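Local coordinates for CBS domain protein/ACT domain protein (Thermotoga maritima, PDB 1VR9), which is of unknown function but combines a pair of CBS domains with an ACT domain, a make-up consistent with a regulatory role, at residues P24-S29 with N45-K50; A30-C35 with L70-F75; V59-D64 with K77-D82. One frame throughout, in Å; residues are numbered along the deposited sequence.

Contact 1: P24-S29 with N45-K50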
ATOM      1  N   PRO A  24       6.521  -1.778  -1.612  1.00 25.46           N
ATOM      2  CA  PRO A  24       6.911  -0.582  -2.374  1.00 26.20           C
ATOM      3  C   PRO A  24       6.344   0.720  -1.776  1.00 25.66           C
ATOM      4  O   PRO A  24       5.140   0.865  -1.627  1.00 25.55           O
ATOM      5  CB  PRO A  24       6.334  -0.847  -3.763  1.00 26.46           C
ATOM      6  CG  PRO A  24       5.156  -1.738  -3.513  1.00 25.85           C
ATOM      7  CD  PRO A  24       5.499  -2.585  -2.331  1.00 25.63           C
HETATM    8  N   MSE A  25       7.214   1.686  -1.510  1.00 27.91           N
HETATM    9  CA  MSE A  25       6.797   2.932  -0.859  1.00 28.52           C
HETATM   10  C   MSE A  25       7.580   4.109  -1.447  1.00 27.78           C
HETATM   11  O   MSE A  25       8.793   4.002  -1.643  1.00 28.41           O
HETATM   12  CB  MSE A  25       7.052   2.812   0.653  1.00 29.53           C
HETATM   13  CG  MSE A  25       6.595   3.998   1.510  0.50 31.41           C
HETATM   14 SE   MSE A  25       7.638   5.632   1.338  0.50 41.32          SE
HETATM   15  CE  MSE A  25       9.417   4.962   1.728  0.50 40.11           C
ATOM     16  N   VAL A  26       6.893   5.228  -1.710  1.00 27.22           N
ATOM     17  CA  VAL A  26       7.594   6.472  -2.044  1.00 26.63           C
ATOM     18  C   VAL A  26       6.981   7.633  -1.287  1.00 26.36           C
ATOM     19  O   VAL A  26       5.869   7.521  -0.787  1.00 24.42           O
ATOM     20  CB  VAL A  26       7.573   6.834  -3.567  1.00 26.95           C
ATOM     21  CG1 VAL A  26       8.322   5.789  -4.374  1.00 26.98           C
ATOM     22  CG2 VAL A  26       6.159   7.068  -4.076  1.00 27.86           C
ATOM     23  N   GLU A  27       7.695   8.749  -1.249  1.00 26.49           N
ATOM     24  CA  GLU A  27       7.143   9.992  -0.681  1.00 26.76           C
ATOM     25  C   GLU A  27       6.333  10.743  -1.742  1.00 27.02           C
ATOM     26  O   GLU A  27       6.574  10.585  -2.931  1.00 26.87           O
ATOM     27  CB  GLU A  27       8.282  10.878  -0.149  1.00 27.24           C
ATOM     28  CG  GLU A  27       7.858  12.119   0.655  1.00 29.05           C
ATOM     29  CD  GLU A  27       7.734  13.384  -0.192  1.00 32.32           C
ATOM     30  OE1 GLU A  27       8.309  13.430  -1.309  1.00 36.14           O
ATOM     31  OE2 GLU A  27       7.062  14.332   0.255  1.00 34.86           O
ATOM     32  N   GLU A  28       5.398  11.581  -1.304  1.00 27.01           N
ATOM     33  CA  GLU A  28       4.406  12.214  -2.195  1.00 27.59           C
ATOM     34  C   GLU A  28       4.971  13.051  -3.358  1.00 27.24           C
ATOM     35  O   GLU A  28       4.263  13.278  -4.342  1.00 28.07           O
ATOM     36  CB  GLU A  28       3.417  13.063  -1.370  1.00 28.26           C
ATOM     37  CG  GLU A  28       4.015  14.267  -0.691  1.00 29.98           C
ATOM     38  CD  GLU A  28       3.013  15.061   0.146  1.00 29.94           C
ATOM     39  OE1 GLU A  28       1.813  14.723   0.113  1.00 36.59           O
ATOM     40  OE2 GLU A  28       3.442  16.002   0.836  1.00 33.28           O
ATOM     41  N   SER A  29       6.220  13.503  -3.241  1.00 26.79           N
ATOM     42  CA  SER A  29       6.853  14.352  -4.254  1.00 26.88           C
ATOM     43  C   SER A  29       7.929  13.607  -5.059  1.00 26.53           C
ATOM     44  O   SER A  29       8.707  14.215  -5.809  1.00 26.79           O
ATOM     45  CB  SER A  29       7.440  15.593  -3.587  1.00 28.00           C
ATOM     46  OG  SER A  29       8.688  15.318  -2.996  1.00 29.95           O
ATOM     47  N   ASN A  45       2.673  -3.389  -9.556  1.00 24.46           N
ATOM     48  CA  ASN A  45       2.054  -2.254 -10.246  1.00 25.35           C
ATOM     49  C   ASN A  45       1.347  -1.292  -9.259  1.00 25.08           C
ATOM     50  O   ASN A  45       0.432  -0.556  -9.654  1.00 24.98           O
ATOM     51  CB  ASN A  45       1.058  -2.715 -11.295  1.00 26.05           C
ATOM     52  CG  ASN A  45      -0.022  -3.605 -10.724  1.00 27.35           C
ATOM     53  OD1 ASN A  45      -0.045  -3.884  -9.522  1.00 30.69           O
ATOM     54  ND2 ASN A  45      -0.918  -4.075 -11.595  1.00 31.29           N
ATOM     55  N   GLU A  46       1.766  -1.349  -8.003  1.00 25.77           N
ATOM     56  CA  GLU A  46       1.269  -0.460  -6.935  1.00 25.65           C
ATOM     57  C   GLU A  46       2.464   0.084  -6.144  1.00 25.13           C
ATOM     58  O   GLU A  46       3.448  -0.629  -5.926  1.00 25.02           O
ATOM     59  CB  GLU A  46       0.390  -1.254  -5.967  1.00 26.04           C
ATOM     60  CG  GLU A  46      -0.102  -0.428  -4.767  1.00 26.78           C
ATOM     61  CD  GLU A  46      -0.673  -1.260  -3.630  1.00 27.22           C
ATOM     62  OE1 GLU A  46      -0.684  -2.474  -3.763  1.00 25.22           O
ATOM     63  OE2 GLU A  46      -1.152  -0.682  -2.635  1.00 28.38           O
ATOM     64  N   CYS A  47       2.361   1.343  -5.681  1.00 24.94           N
ATOM     65  CA  CYS A  47       3.327   1.936  -4.780  1.00 25.72           C
ATOM     66  C   CYS A  47       2.521   2.647  -3.707  1.00 25.44           C
ATOM     67  O   CYS A  47       1.590   3.382  -4.047  1.00 25.68           O
ATOM     68  CB  CYS A  47       4.187   2.949  -5.526  0.50 25.33           C
ATOM     69  SG  CYS A  47       5.714   3.314  -4.686  0.50 24.12           S
ATOM     70  N   ILE A  48       2.845   2.410  -2.449  1.00 24.79           N
ATOM     71  CA  ILE A  48       2.183   3.107  -1.340  1.00 25.11           C
ATOM     72  C   ILE A  48       2.874   4.464  -1.150  1.00 25.00           C
ATOM     73  O   ILE A  48       4.103   4.561  -1.236  1.00 25.57           O
ATOM     74  CB  ILE A  48       2.193   2.243  -0.036  1.00 24.62           C
ATOM     75  CG1 ILE A  48       1.284   1.008  -0.233  1.00 26.79           C
ATOM     76  CG2 ILE A  48       1.760   3.046   1.167  1.00 26.05           C
ATOM     77  CD1 ILE A  48       1.285   0.008   0.923  1.00 26.81           C
ATOM     78  N   VAL A  49       2.108   5.500  -0.861  1.00 24.35           N
ATOM     79  CA  VAL A  49       2.689   6.845  -0.740  1.00 24.22           C
ATOM     80  C   VAL A  49       2.505   7.414   0.665  1.00 24.81           C
ATOM     81  O   VAL A  49       1.435   7.295   1.259  1.00 24.70           O
ATOM     82  CB  VAL A  49       2.043   7.820  -1.772  1.00 25.08           C
ATOM     83  CG1 VAL A  49       2.654   9.186  -1.658  1.00 25.38           C
ATOM     84  CG2 VAL A  49       2.170   7.297  -3.218  1.00 26.98           C
ATOM     85  N   LYS A  50       3.549   8.049   1.186  1.00 24.27           N
ATOM     86  CA  LYS A  50       3.425   8.773   2.453  1.00 24.42           C
ATOM     87  C   LYS A  50       3.837  10.232   2.251  1.00 24.71           C
ATOM     88  O   LYS A  50       4.444  10.593   1.244  1.00 25.21           O
ATOM     89  CB  LYS A  50       4.222   8.092   3.564  1.00 24.80           C
ATOM     90  CG  LYS A  50       5.689   8.137   3.369  1.00 25.40           C
ATOM     91  CD  LYS A  50       6.446   7.400   4.437  1.00 25.94           C
ATOM     92  CE  LYS A  50       7.895   7.307   4.040  1.00 29.63           C
ATOM     93  NZ  LYS A  50       8.778   6.753   5.103  1.00 31.13           N
TER
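A chi1 of -179° sets Val49 CG1 trans to its backbone N and lays that methyl 3.5 Å from Glu28 CA, while its other methyl, CG2, meets Val26 CG2 at 4.1 Å. With chi1 at -64°, Val26 sends CG2 toward Val49 and leaves CG1 against Cys47 SG. Behind these valines the strands run parallel, with Met25 beside Ile48, Val26 beside Val49 and Glu27 beside Lys50. Val26 gives and takes: its N reaches Ile48 O at 2.9 Å, and its O receives Lys50 N at 3.1 Å. Ile48 N binds Pro24 O, 2.9 Å away, whereas the last rung, Glu28 N to Lys50 O, is bent (127°) and weak. Pro24 CG sits 3.2 Å from the buried Glu46 O. On the other face from the valines, the extended Lys50 chain passes obliquely over Met25, a selenomethionine, although the exact fit is doubtful because Met25 has a second conformer. Ile48, on that same face, packs on Tyr105 and Pro107, whereas Val26 and Cys47 lie against helix 32-41. Strand 25-27, that helix and strand 46-50 together make the beta-alpha-beta unit of a CBS domain.

Contact 2: A30-C35 with L70-F75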
ATOM      1  N   ALA A  30       7.950  12.289  -4.907  1.00 24.66           N
ATOM      2  CA  ALA A  30       8.828  11.431  -5.681  1.00 24.53           C
ATOM      3  C   ALA A  30       8.579  11.678  -7.168  1.00 22.79           C
ATOM      4  O   ALA A  30       7.446  11.964  -7.579  1.00 22.07           O
ATOM      5  CB  ALA A  30       8.548   9.988  -5.354  1.00 24.74           C
ATOM      6  N   THR A  31       9.624  11.513  -7.976  1.00 21.67           N
ATOM      7  CA  THR A  31       9.444  11.588  -9.423  1.00 19.92           C
ATOM      8  C   THR A  31       8.784  10.311  -9.948  1.00 20.22           C
ATOM      9  O   THR A  31       8.838   9.231  -9.312  1.00 19.84           O
ATOM     10  CB  THR A  31      10.792  11.776 -10.168  1.00 19.91           C
ATOM     11  OG1 THR A  31      11.624  10.626  -9.964  1.00 18.88           O
ATOM     12  CG2 THR A  31      11.513  13.020  -9.710  1.00 18.72           C
ATOM     13  N   VAL A  32       8.191  10.424 -11.130  1.00 18.25           N
ATOM     14  CA  VAL A  32       7.689   9.256 -11.849  1.00 18.78           C
ATOM     15  C   VAL A  32       8.767   8.169 -12.022  1.00 18.54           C
ATOM     16  O   VAL A  32       8.500   6.979 -11.783  1.00 18.86           O
ATOM     17  CB  VAL A  32       7.074   9.691 -13.210  1.00 18.16           C
ATOM     18  CG1 VAL A  32       6.837   8.520 -14.112  1.00 16.41           C
ATOM     19  CG2 VAL A  32       5.749  10.451 -12.960  1.00 19.39           C
ATOM     20  N   ARG A  33       9.995   8.577 -12.375  1.00 18.51           N
ATOM     21  CA  ARG A  33      11.106   7.637 -12.548  1.00 19.23           C
ATOM     22  C   ARG A  33      11.318   6.823 -11.264  1.00 18.77           C
ATOM     23  O   ARG A  33      11.457   5.616 -11.311  1.00 17.99           O
ATOM     24  CB  ARG A  33      12.386   8.381 -12.917  1.00 18.79           C
ATOM     25  CG  ARG A  33      13.605   7.519 -13.149  1.00 19.47           C
ATOM     26  CD  ARG A  33      14.843   8.368 -13.398  0.50 19.39           C
ATOM     27  NE  ARG A  33      14.789   9.068 -14.683  0.50 20.16           N
ATOM     28  CZ  ARG A  33      14.573  10.377 -14.851  0.50 18.54           C
ATOM     29  NH1 ARG A  33      14.387  11.191 -13.819  0.50 18.67           N
ATOM     30  NH2 ARG A  33      14.553  10.884 -16.074  0.50 18.41           N
ATOM     31  N   GLU A  34      11.389   7.518 -10.135  1.00 19.50           N
ATOM     32  CA  GLU A  34      11.582   6.852  -8.836  1.00 21.19           C
ATOM     33  C   GLU A  34      10.472   5.872  -8.481  1.00 21.17           C
ATOM     34  O   GLU A  34      10.752   4.773  -7.966  1.00 22.20           O
ATOM     35  CB  GLU A  34      11.672   7.886  -7.731  1.00 21.24           C
ATOM     36  CG  GLU A  34      12.933   8.728  -7.778  1.00 23.88           C
ATOM     37  CD  GLU A  34      12.960   9.752  -6.649  1.00 25.01           C
ATOM     38  OE1 GLU A  34      12.087  10.659  -6.612  1.00 30.04           O
ATOM     39  OE2 GLU A  34      13.857   9.641  -5.774  1.00 34.18           O
ATOM     40  N   CYS A  35       9.224   6.255  -8.742  1.00 22.59           N
ATOM     41  CA  CYS A  35       8.090   5.406  -8.450  1.00 21.74           C
ATOM     42  C   CYS A  35       8.108   4.154  -9.316  1.00 19.71           C
ATOM     43  O   CYS A  35       7.964   3.053  -8.816  1.00 20.44           O
ATOM     44  CB  CYS A  35       6.797   6.165  -8.686  1.00 23.34           C
ATOM     45  SG  CYS A  35       5.385   5.370  -8.025  1.00 27.99           S
ATOM     46  N   LEU A  70       9.311  11.353 -17.125  1.00 23.23           N
ATOM     47  CA  LEU A  70       9.964  10.654 -16.002  1.00 23.30           C
ATOM     48  C   LEU A  70      10.415  11.595 -14.882  1.00 23.15           C
ATOM     49  O   LEU A  70      10.517  11.184 -13.729  1.00 22.05           O
ATOM     50  CB  LEU A  70      11.149   9.827 -16.501  1.00 23.25           C
ATOM     51  CG  LEU A  70      10.763   8.654 -17.417  1.00 24.27           C
ATOM     52  CD1 LEU A  70      11.979   8.027 -18.041  1.00 25.34           C
ATOM     53  CD2 LEU A  70       9.932   7.612 -16.660  1.00 25.51           C
ATOM     54  N   ASP A  71      10.676  12.850 -15.234  1.00 23.30           N
ATOM     55  CA  ASP A  71      11.121  13.858 -14.271  1.00 24.05           C
ATOM     56  C   ASP A  71       9.966  14.500 -13.481  1.00 23.81           C
ATOM     57  O   ASP A  71      10.201  15.187 -12.467  1.00 24.04           O
ATOM     58  CB  ASP A  71      11.929  14.941 -14.995  1.00 25.09           C
ATOM     59  CG  ASP A  71      13.148  14.376 -15.710  1.00 28.10           C
ATOM     60  OD1 ASP A  71      14.063  13.889 -15.023  1.00 31.84           O
ATOM     61  OD2 ASP A  71      13.190  14.417 -16.959  1.00 33.67           O
ATOM     62  N   SER A  72       8.738  14.293 -13.941  1.00 22.82           N
ATOM     63  CA  SER A  72       7.570  14.861 -13.285  1.00 23.35           C
ATOM     64  C   SER A  72       7.285  14.133 -11.966  1.00 23.37           C
ATOM     65  O   SER A  72       7.855  13.070 -11.689  1.00 21.79           O
ATOM     66  CB  SER A  72       6.357  14.842 -14.204  1.00 22.72           C
ATOM     67  OG  SER A  72       5.965  13.537 -14.580  1.00 23.88           O
ATOM     68  N   SER A  73       6.439  14.760 -11.149  1.00 24.18           N
ATOM     69  CA  SER A  73       6.131  14.289  -9.789  1.00 24.22           C
ATOM     70  C   SER A  73       4.893  13.399  -9.773  1.00 25.25           C
ATOM     71  O   SER A  73       3.993  13.564 -10.613  1.00 25.93           O
ATOM     72  CB  SER A  73       5.866  15.504  -8.896  1.00 25.16           C
ATOM     73  OG  SER A  73       5.504  15.122  -7.593  1.00 25.57           O
ATOM     74  N   VAL A  74       4.813  12.517  -8.778  1.00 23.72           N
ATOM     75  CA  VAL A  74       3.623  11.677  -8.577  1.00 25.17           C
ATOM     76  C   VAL A  74       2.576  12.364  -7.678  1.00 25.12           C
ATOM     77  O   VAL A  74       1.533  11.777  -7.378  1.00 24.99           O
ATOM     78  CB  VAL A  74       3.970  10.300  -7.991  1.00 24.99           C
ATOM     79  CG1 VAL A  74       4.996   9.558  -8.877  1.00 26.06           C
ATOM     80  CG2 VAL A  74       4.458  10.407  -6.548  1.00 26.12           C
ATOM     81  N   PHE A  75       2.862  13.607  -7.278  1.00 25.41           N
ATOM     82  CA  PHE A  75       2.062  14.361  -6.307  1.00 25.90           C
ATOM     83  C   PHE A  75       0.581  14.380  -6.630  1.00 26.61           C
ATOM     84  O   PHE A  75      -0.225  14.117  -5.745  1.00 27.73           O
ATOM     85  CB  PHE A  75       2.590  15.793  -6.193  1.00 26.37           C
ATOM     86  CG  PHE A  75       2.004  16.576  -5.042  1.00 26.47           C
ATOM     87  CD1 PHE A  75       2.527  16.440  -3.756  1.00 27.11           C
ATOM     88  CD2 PHE A  75       0.949  17.444  -5.236  1.00 27.48           C
ATOM     89  CE1 PHE A  75       1.998  17.161  -2.694  1.00 26.41           C
ATOM     90  CE2 PHE A  75       0.428  18.172  -4.176  1.00 27.98           C
ATOM     91  CZ  PHE A  75       0.951  18.006  -2.898  1.00 28.33           C
TER
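Thr31 bridges Ser73 through the backbone just where helix 32-41 starts, and with Glu34 it forms a capping box: Thr31 OG1 accepts Glu34 N, and Glu34 OE1 takes Thr31 N on its anti lone pair. The loop 70-75 runs past this helix start and offers carbonyls to its first turn. Val32 N donates to Ser72 O at 2.7 Å, and Arg33 N meets Leu70 O at 3.0 Å. In return, Val74 N donates to Ala30 O.

Arg33 can be followed outward. Its CB lies 3.5 Å from Leu70 O. CG leaves trans to the backbone N (chi1 -179°), and the chain then bends at chi3, which swings the guanidinium back over Leu70 CB. That carbon lies over one face of the group, near NE and CZ but offset toward the rim, and 3.6 Å from NH2. At the tip NH1 and NH2 both grip Asp71 OD1, at 3.0 and 3.2 Å, in a salt bridge. The oxygen lies in the guanidinium plane, yet both nitrogens reach it from the same face of the carboxylate, whose plane is turned 54° away. Arg33 has a second conformer, so this grip belongs to one of the two and its permanence is doubtful.

Farther in, Val32 crosses Leu70 at about a right angle, and its CG2 touches Ser72 OG, a hydroxyl hydrogen-bonded to Asp69 O. At the first turn, Val74 CG1 fits against Cys35 CB at 3.8 Å, while Val74 CG2 stands 3.5 Å from Ala30 O.

Contact 3: V59-D64 with K77-D82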
ATOM      1  N   VAL A  59      -2.158   5.470  -2.782  1.00 25.59           N
ATOM      2  CA  VAL A  59      -1.342   4.568  -3.557  1.00 26.30           C
ATOM      3  C   VAL A  59      -1.230   5.140  -4.967  1.00 26.90           C
ATOM      4  O   VAL A  59      -2.112   5.883  -5.405  1.00 28.17           O
ATOM      5  CB  VAL A  59      -1.953   3.137  -3.577  1.00 27.33           C
ATOM      6  CG1 VAL A  59      -2.271   2.648  -2.163  1.00 27.72           C
ATOM      7  CG2 VAL A  59      -3.178   3.099  -4.407  1.00 27.83           C
ATOM      8  N   VAL A  60      -0.144   4.817  -5.650  1.00 27.04           N
ATOM      9  CA  VAL A  60       0.013   5.109  -7.075  1.00 27.67           C
ATOM     10  C   VAL A  60      -0.094   3.801  -7.847  1.00 27.98           C
ATOM     11  O   VAL A  60       0.561   2.823  -7.506  1.00 27.16           O
ATOM     12  CB  VAL A  60       1.363   5.778  -7.386  1.00 28.22           C
ATOM     13  CG1 VAL A  60       1.565   5.952  -8.872  1.00 29.97           C
ATOM     14  CG2 VAL A  60       1.415   7.118  -6.708  1.00 29.29           C
ATOM     15  N   ASN A  61      -0.967   3.795  -8.849  1.00 28.39           N
ATOM     16  CA  ASN A  61      -1.131   2.645  -9.765  1.00 28.45           C
ATOM     17  C   ASN A  61      -0.256   2.872 -11.011  1.00 27.90           C
ATOM     18  O   ASN A  61      -0.301   3.946 -11.602  1.00 26.39           O
ATOM     19  CB  ASN A  61      -2.604   2.517 -10.178  1.00 29.73           C
ATOM     20  CG  ASN A  61      -3.534   2.324  -8.985  1.00 32.38           C
ATOM     21  OD1 ASN A  61      -3.583   1.247  -8.385  1.00 38.75           O
ATOM     22  ND2 ASN A  61      -4.270   3.363  -8.643  1.00 38.82           N
ATOM     23  N   LYS A  62       0.526   1.865 -11.408  1.00 28.25           N
ATOM     24  CA  LYS A  62       1.461   1.952 -12.554  1.00 28.39           C
ATOM     25  C   LYS A  62       0.843   2.486 -13.839  1.00 28.86           C
ATOM     26  O   LYS A  62       1.471   3.257 -14.558  1.00 28.15           O
ATOM     27  CB  LYS A  62       2.097   0.568 -12.830  1.00 28.51           C
ATOM     28  CG  LYS A  62       3.124   0.536 -13.958  1.00 28.24           C
ATOM     29  CD  LYS A  62       3.923  -0.768 -13.913  1.00 28.15           C
ATOM     30  CE  LYS A  62       4.907  -0.897 -15.065  1.00 30.07           C
ATOM     31  NZ  LYS A  62       5.530  -2.247 -15.097  1.00 29.68           N
ATOM     32  N   GLU A  63      -0.390   2.059 -14.128  1.00 28.80           N
ATOM     33  CA  GLU A  63      -1.088   2.438 -15.361  1.00 29.77           C
ATOM     34  C   GLU A  63      -1.268   3.951 -15.461  1.00 28.93           C
ATOM     35  O   GLU A  63      -1.258   4.512 -16.561  1.00 28.55           O
ATOM     36  CB  GLU A  63      -2.463   1.748 -15.441  1.00 29.80           C
ATOM     37  CG  GLU A  63      -3.432   2.222 -14.347  1.00 33.10           C
ATOM     38  CD  GLU A  63      -4.824   1.600 -14.417  1.00 33.54           C
ATOM     39  OE1 GLU A  63      -5.170   0.915 -15.413  1.00 39.48           O
ATOM     40  OE2 GLU A  63      -5.586   1.815 -13.442  1.00 40.45           O
ATOM     41  N   ASP A  64      -1.417   4.599 -14.306  1.00 28.20           N
ATOM     42  CA  ASP A  64      -1.576   6.049 -14.232  1.00 28.76           C
ATOM     43  C   ASP A  64      -0.296   6.854 -14.561  1.00 28.27           C
ATOM     44  O   ASP A  64      -0.359   8.073 -14.742  1.00 28.02           O
ATOM     45  CB  ASP A  64      -2.118   6.439 -12.847  1.00 28.67           C
ATOM     46  CG  ASP A  64      -3.559   5.984 -12.628  1.00 31.87           C
ATOM     47  OD1 ASP A  64      -4.258   5.680 -13.627  1.00 34.00           O
ATOM     48  OD2 ASP A  64      -4.003   5.940 -11.461  1.00 35.12           O
ATOM     49  N   LYS A  77      -0.934  12.303  -8.756  1.00 24.85           N
ATOM     50  CA  LYS A  77      -1.302  10.997  -9.315  1.00 26.32           C
ATOM     51  C   LYS A  77      -1.721   9.970  -8.247  1.00 26.67           C
ATOM     52  O   LYS A  77      -2.023   8.799  -8.567  1.00 28.88           O
ATOM     53  CB  LYS A  77      -0.156  10.464 -10.186  1.00 26.93           C
ATOM     54  CG  LYS A  77       0.424  11.479 -11.187  1.00 29.84           C
ATOM     55  CD  LYS A  77      -0.614  11.993 -12.182  1.00 30.68           C
ATOM     56  CE  LYS A  77      -0.081  13.151 -13.039  1.00 30.84           C
ATOM     57  NZ  LYS A  77      -1.060  13.581 -14.080  1.00 31.14           N
ATOM     58  N   VAL A  78      -1.814  10.397  -6.992  1.00 26.42           N
ATOM     59  CA  VAL A  78      -2.156   9.460  -5.907  1.00 26.76           C
ATOM     60  C   VAL A  78      -3.649   9.116  -5.975  1.00 26.70           C
ATOM     61  O   VAL A  78      -4.485   9.940  -6.341  1.00 26.23           O
ATOM     62  CB  VAL A  78      -1.791  10.029  -4.513  1.00 28.01           C
ATOM     63  CG1 VAL A  78      -2.142   9.058  -3.395  1.00 29.56           C
ATOM     64  CG2 VAL A  78      -0.289  10.388  -4.454  1.00 27.67           C
ATOM     65  N   SER A  79      -3.960   7.895  -5.570  1.00 26.09           N
ATOM     66  CA  SER A  79      -5.305   7.347  -5.621  1.00 26.15           C
ATOM     67  C   SER A  79      -5.612   6.689  -4.263  1.00 25.33           C
ATOM     68  O   SER A  79      -4.691   6.413  -3.484  1.00 25.36           O
ATOM     69  CB  SER A  79      -5.326   6.282  -6.730  1.00 26.48           C
ATOM     70  OG  SER A  79      -5.097   6.899  -7.985  1.00 30.76           O
ATOM     71  N   LEU A  80      -6.891   6.390  -4.026  1.00 25.53           N
ATOM     72  CA  LEU A  80      -7.316   5.536  -2.905  1.00 25.69           C
ATOM     73  C   LEU A  80      -6.856   6.027  -1.521  1.00 25.71           C
ATOM     74  O   LEU A  80      -6.254   5.261  -0.750  1.00 25.70           O
ATOM     75  CB  LEU A  80      -6.838   4.091  -3.117  1.00 25.89           C
ATOM     76  CG  LEU A  80      -7.198   3.407  -4.438  1.00 24.62           C
ATOM     77  CD1 LEU A  80      -6.769   1.955  -4.453  1.00 27.19           C
ATOM     78  CD2 LEU A  80      -8.713   3.547  -4.658  1.00 27.95           C
ATOM     79  N   PRO A  81      -7.180   7.284  -1.179  1.00 25.90           N
ATOM     80  CA  PRO A  81      -6.820   7.770   0.149  1.00 26.09           C
ATOM     81  C   PRO A  81      -7.512   7.016   1.296  1.00 26.28           C
ATOM     82  O   PRO A  81      -7.069   7.152   2.440  1.00 27.79           O
ATOM     83  CB  PRO A  81      -7.254   9.245   0.124  1.00 26.28           C
ATOM     84  CG  PRO A  81      -8.208   9.357  -0.970  1.00 25.49           C
ATOM     85  CD  PRO A  81      -7.895   8.305  -1.968  1.00 26.25           C
ATOM     86  N   ASP A  82      -8.578   6.271   0.998  1.00 27.19           N
ATOM     87  CA  ASP A  82      -9.362   5.570   2.025  1.00 27.28           C
ATOM     88  C   ASP A  82      -8.982   4.099   2.164  1.00 26.68           C
ATOM     89  O   ASP A  82      -9.608   3.372   2.952  1.00 27.29           O
ATOM     90  CB  ASP A  82     -10.870   5.687   1.734  1.00 28.67           C
ATOM     91  CG  ASP A  82     -11.318   7.130   1.502  1.00 31.70           C
ATOM     92  OD1 ASP A  82     -11.150   7.988   2.414  1.00 36.80           O
ATOM     93  OD2 ASP A  82     -11.849   7.427   0.402  1.00 35.88           O
TER
HETATM   94  O   HOH W   1      -2.430   6.280  -9.272  1.00 24.08           O
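Val59 and Ser79 form a single antiparallel hydrogen-bonded pair, joined by two backbone bonds: Val59 N to Ser79 O at 2.8 Å, with an angle of 169° at the hydrogen, and Ser79 N to Val59 O at 2.7 Å. The pairing then stops on both sides. Strand 56-61 passes into a 3-10 turn, where Asp64 N returns to Asn61 O, and the partner chain veers off at Leu80, whose phi and psi (57° and 55°) lie in the left-handed helical region.

Around the pair the side chains divide. Leu80 CD1 lies 3.8 Å from Val59 CG2, while Val78 CG1 stands 3.6 Å from Val59 N and its CG2 faces Val60 CG2. Val60 and Val78 both also pack on Val49 of the neighbouring strand 46-50.

One water fills the angle between the turn and the incoming chain. It accepts from Asn61 N and, at 3.0 Å, from Ser79 OG. It donates to Lys77 O and, at 2.7 Å, to Asp64 OD2. Two bonds received and two given complete its four; through it Ser79 OG and the Asp64 carboxylate, which do not bond directly, are linked.

Strand 56-61 is the outermost strand of the first sheet within this chain. The bridge attaches to that edge the loop leading to strand 85-86 of the second sheet, consistent with the two motifs of a CBS pair being joined there.

Following the chain from the N terminus, contact 1 closes first: strand 25-27 meets strand 46-50 after a loop made mostly of helix 32-41. Contact 2 opens inside that loop, at 30-35, and closes only at 70-75, so the two cross. Contact 3 opens at 59-64, before contact 2 has closed, and ends at 77-82, crossing it in turn, whereas contacts 1 and 3 follow in series. Strand 46-50, in contact 1, is the sheet neighbour of strand 56-61, in contact 3, with Cys47 O probably hydrogen-bonded to Val60 N. Cys35 touches both Cys47 and Val60. The three contacts tie together this sheet, helix 32-41 and the loop before strand 85-86.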